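Local coordinates for protein enolase (alpha proteobacterium BAL199, PDB 3UGV) that binds magnesium in an enolase-superfamily active site and probably acts as a lyase or related enzyme on a carboxylate substrate whose identity is not established, at residues F[224-229]-F[248-253]. Sequence-based numbering, arbitrary orientation.
Sequences VDFNQG and EWIEEP. With MG (magnesium ion), chain B.
Glu-251 slants across Asp-225 from the neighbouring parallel strand, their carboxylate planes 46° apart, and both bind one magnesium. Glu-251 CB lies 3.2 Å from Val-224 O, which also accepts the Glu-251 N-H. With CG anti to the backbone N (chi1 -169°) and the chain extended beyond it, Glu-251 CG passes Asp-225 OD2 at 3.8 Å and Glu-251 CD lies 3.0 Å from the same oxygen. At the tip the oxygens part: Glu-251 OE2 binds the magnesium at 1.9 Å, while OE1 uses its anti lone pair to accept from Trp-249 NE1 (3.1 Å) and forms a salt bridge with Lys-194. Asp-225 OD2 is the metal's second ligand; Glu-277 and three waters complete six-fold coordination. The strands belong to a beta-alpha-beta unit of the barrel of the mandelate racemase/muconate lactonizing enzyme family, whose metal site sits at the strands' C-terminal ends. Replacing Trp-249 with a leucine would probably leave Glu-251 OE1 without its indole donor and the carboxylate less firmly oriented. Asp-225 OD1 closes an Asx turn, accepting from Asn-227 N at 2.7 Å. Away from the metal, Ile-250 CG2 meets the Phe-226 ring edge in plane, 3.8 Å from Phe-226 CE2, and Ile-242 touches both side chains.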
loop_
_atom_site.group_PDB
_atom_site.type_symbol
_atom_site.label_atom_id
_atom_site.label_comp_id
_atom_site.label_asym_id
_atom_site.label_seq_id
_atom_site.Cartn_x
_atom_site.Cartn_y
_atom_site.Cartn_z
ATOM N N VAL F 224 1.263 15.285 28.638
ATOM C CA VAL F 224 0.392 16.396 28.323
ATOM C C VAL F 224 -0.887 15.900 27.660
ATOM O O VAL F 224 -0.845 15.080 26.741
ATOM C CB VAL F 224 1.122 17.432 27.451
ATOM C CG1 VAL F 224 0.164 18.128 26.478
ATOM C CG2 VAL F 224 1.854 18.437 28.338
ATOM N N ASP F 225 -2.021 16.389 28.148
ATOM C CA ASP F 225 -3.324 15.991 27.626
ATOM C C ASP F 225 -4.114 17.202 27.155
ATOM O O ASP F 225 -4.322 18.151 27.921
ATOM C CB ASP F 225 -4.127 15.274 28.710
ATOM C CG ASP F 225 -5.307 14.482 28.141
ATOM O OD1 ASP F 225 -5.833 14.815 27.044
ATOM O OD2 ASP F 225 -5.700 13.510 28.799
ATOM N N PHE F 226 -4.563 17.165 25.901
ATOM C CA PHE F 226 -5.344 18.267 25.344
ATOM C C PHE F 226 -6.831 18.008 25.453
ATOM O O PHE F 226 -7.629 18.883 25.165
ATOM C CB PHE F 226 -5.007 18.480 23.879
ATOM C CG PHE F 226 -3.730 19.216 23.645
ATOM C CD1 PHE F 226 -3.703 20.597 23.661
ATOM C CD2 PHE F 226 -2.558 18.528 23.370
ATOM C CE1 PHE F 226 -2.524 21.291 23.422
ATOM C CE2 PHE F 226 -1.369 19.215 23.136
ATOM C CZ PHE F 226 -1.356 20.595 23.169
ATOM N N ASN F 227 -7.198 16.791 25.835
ATOM C CA ASN F 227 -8.602 16.412 25.942
ATOM C C ASN F 227 -9.437 16.710 24.704
ATOM O O ASN F 227 -10.533 17.237 24.824
ATOM C CB ASN F 227 -9.245 17.062 27.171
ATOM C CG ASN F 227 -8.757 16.441 28.466
ATOM O OD1 ASN F 227 -9.087 15.299 28.775
ATOM N ND2 ASN F 227 -7.954 17.186 29.224
ATOM N N GLN F 228 -8.916 16.367 23.527
ATOM C CA GLN F 228 -9.658 16.492 22.280
ATOM C C GLN F 228 -10.037 17.938 21.969
ATOM O O GLN F 228 -10.952 18.171 21.191
ATOM C CB GLN F 228 -10.955 15.675 22.358
ATOM C CG GLN F 228 -10.756 14.211 22.616
ATOM C CD GLN F 228 -12.079 13.458 22.643
ATOM O OE1 GLN F 228 -12.802 13.416 21.647
ATOM N NE2 GLN F 228 -12.408 12.874 23.795
ATOM N N GLY F 229 -9.357 18.909 22.572
ATOM C CA GLY F 229 -9.792 20.296 22.459
ATOM C C GLY F 229 -9.442 21.037 21.178
ATOM O O GLY F 229 -9.855 22.184 20.986
ATOM N N GLU F 248 6.864 13.575 27.926
ATOM C CA GLU F 248 6.797 12.116 27.939
ATOM C C GLU F 248 5.836 11.640 26.841
ATOM O O GLU F 248 6.121 10.696 26.117
ATOM C CB GLU F 248 6.318 11.615 29.293
ATOM C CG GLU F 248 6.031 10.110 29.342
ATOM C CD GLU F 248 7.272 9.259 29.558
ATOM O OE1 GLU F 248 8.368 9.831 29.776
ATOM O OE2 GLU F 248 7.146 8.011 29.531
ATOM N N TRP F 249 4.702 12.314 26.711
ATOM C CA TRP F 249 3.834 12.092 25.561
ATOM C C TRP F 249 2.840 13.214 25.398
ATOM O O TRP F 249 2.659 14.018 26.311
ATOM C CB TRP F 249 3.092 10.758 25.664
ATOM C CG TRP F 249 1.993 10.669 26.709
ATOM C CD1 TRP F 249 0.860 11.442 26.800
ATOM C CD2 TRP F 249 1.888 9.692 27.755
ATOM N NE1 TRP F 249 0.083 11.026 27.862
ATOM C CE2 TRP F 249 0.686 9.944 28.450
ATOM C CE3 TRP F 249 2.696 8.629 28.171
ATOM C CZ2 TRP F 249 0.286 9.180 29.542
ATOM C CZ3 TRP F 249 2.294 7.876 29.257
ATOM C CH2 TRP F 249 1.105 8.156 29.931
ATOM N N ILE F 250 2.203 13.252 24.230
ATOM C CA ILE F 250 1.109 14.174 23.946
ATOM C C ILE F 250 -0.184 13.378 23.719
ATOM O O ILE F 250 -0.235 12.458 22.884
ATOM C CB ILE F 250 1.419 15.011 22.703
ATOM C CG1 ILE F 250 2.668 15.862 22.938
ATOM C CG2 ILE F 250 0.235 15.885 22.315
ATOM C CD1 ILE F 250 3.238 16.411 21.647
ATOM N N GLU F 251 -1.234 13.744 24.448
ATOM C CA GLU F 251 -2.435 12.920 24.507
ATOM C C GLU F 251 -3.631 13.597 23.857
ATOM O O GLU F 251 -3.901 14.766 24.135
ATOM C CB GLU F 251 -2.743 12.591 25.968
ATOM C CG GLU F 251 -3.801 11.545 26.199
ATOM C CD GLU F 251 -3.985 11.251 27.685
ATOM O OE1 GLU F 251 -2.967 11.146 28.422
ATOM O OE2 GLU F 251 -5.149 11.141 28.119
ATOM N N GLU F 252 -4.308 12.844 22.982
ATOM C CA GLU F 252 -5.583 13.219 22.328
ATOM C C GLU F 252 -5.739 14.686 21.947
ATOM O O GLU F 252 -6.575 15.405 22.516
ATOM C CB GLU F 252 -6.784 12.781 23.179
ATOM C CG GLU F 252 -7.009 11.277 23.197
ATOM C CD GLU F 252 -8.318 10.870 23.864
ATOM O OE1 GLU F 252 -8.714 11.513 24.869
ATOM O OE2 GLU F 252 -8.947 9.894 23.381
ATOM N N PRO F 253 -4.935 15.149 20.986
ATOM C CA PRO F 253 -5.094 16.567 20.642
ATOM C C PRO F 253 -6.420 16.867 19.936
ATOM O O PRO F 253 -6.910 17.977 20.065
ATOM C CB PRO F 253 -3.906 16.841 19.703
ATOM C CG PRO F 253 -3.371 15.492 19.318
ATOM C CD PRO F 253 -3.720 14.553 20.415
HETATM MG MG MG B . -6.776 11.855 28.868
HETATM O O HOH W 1 -8.561 12.797 29.394
HETATM O O HOH W 2 -6.838 11.300 30.893
HETATM O O HOH W 3 -7.210 12.551 26.918
#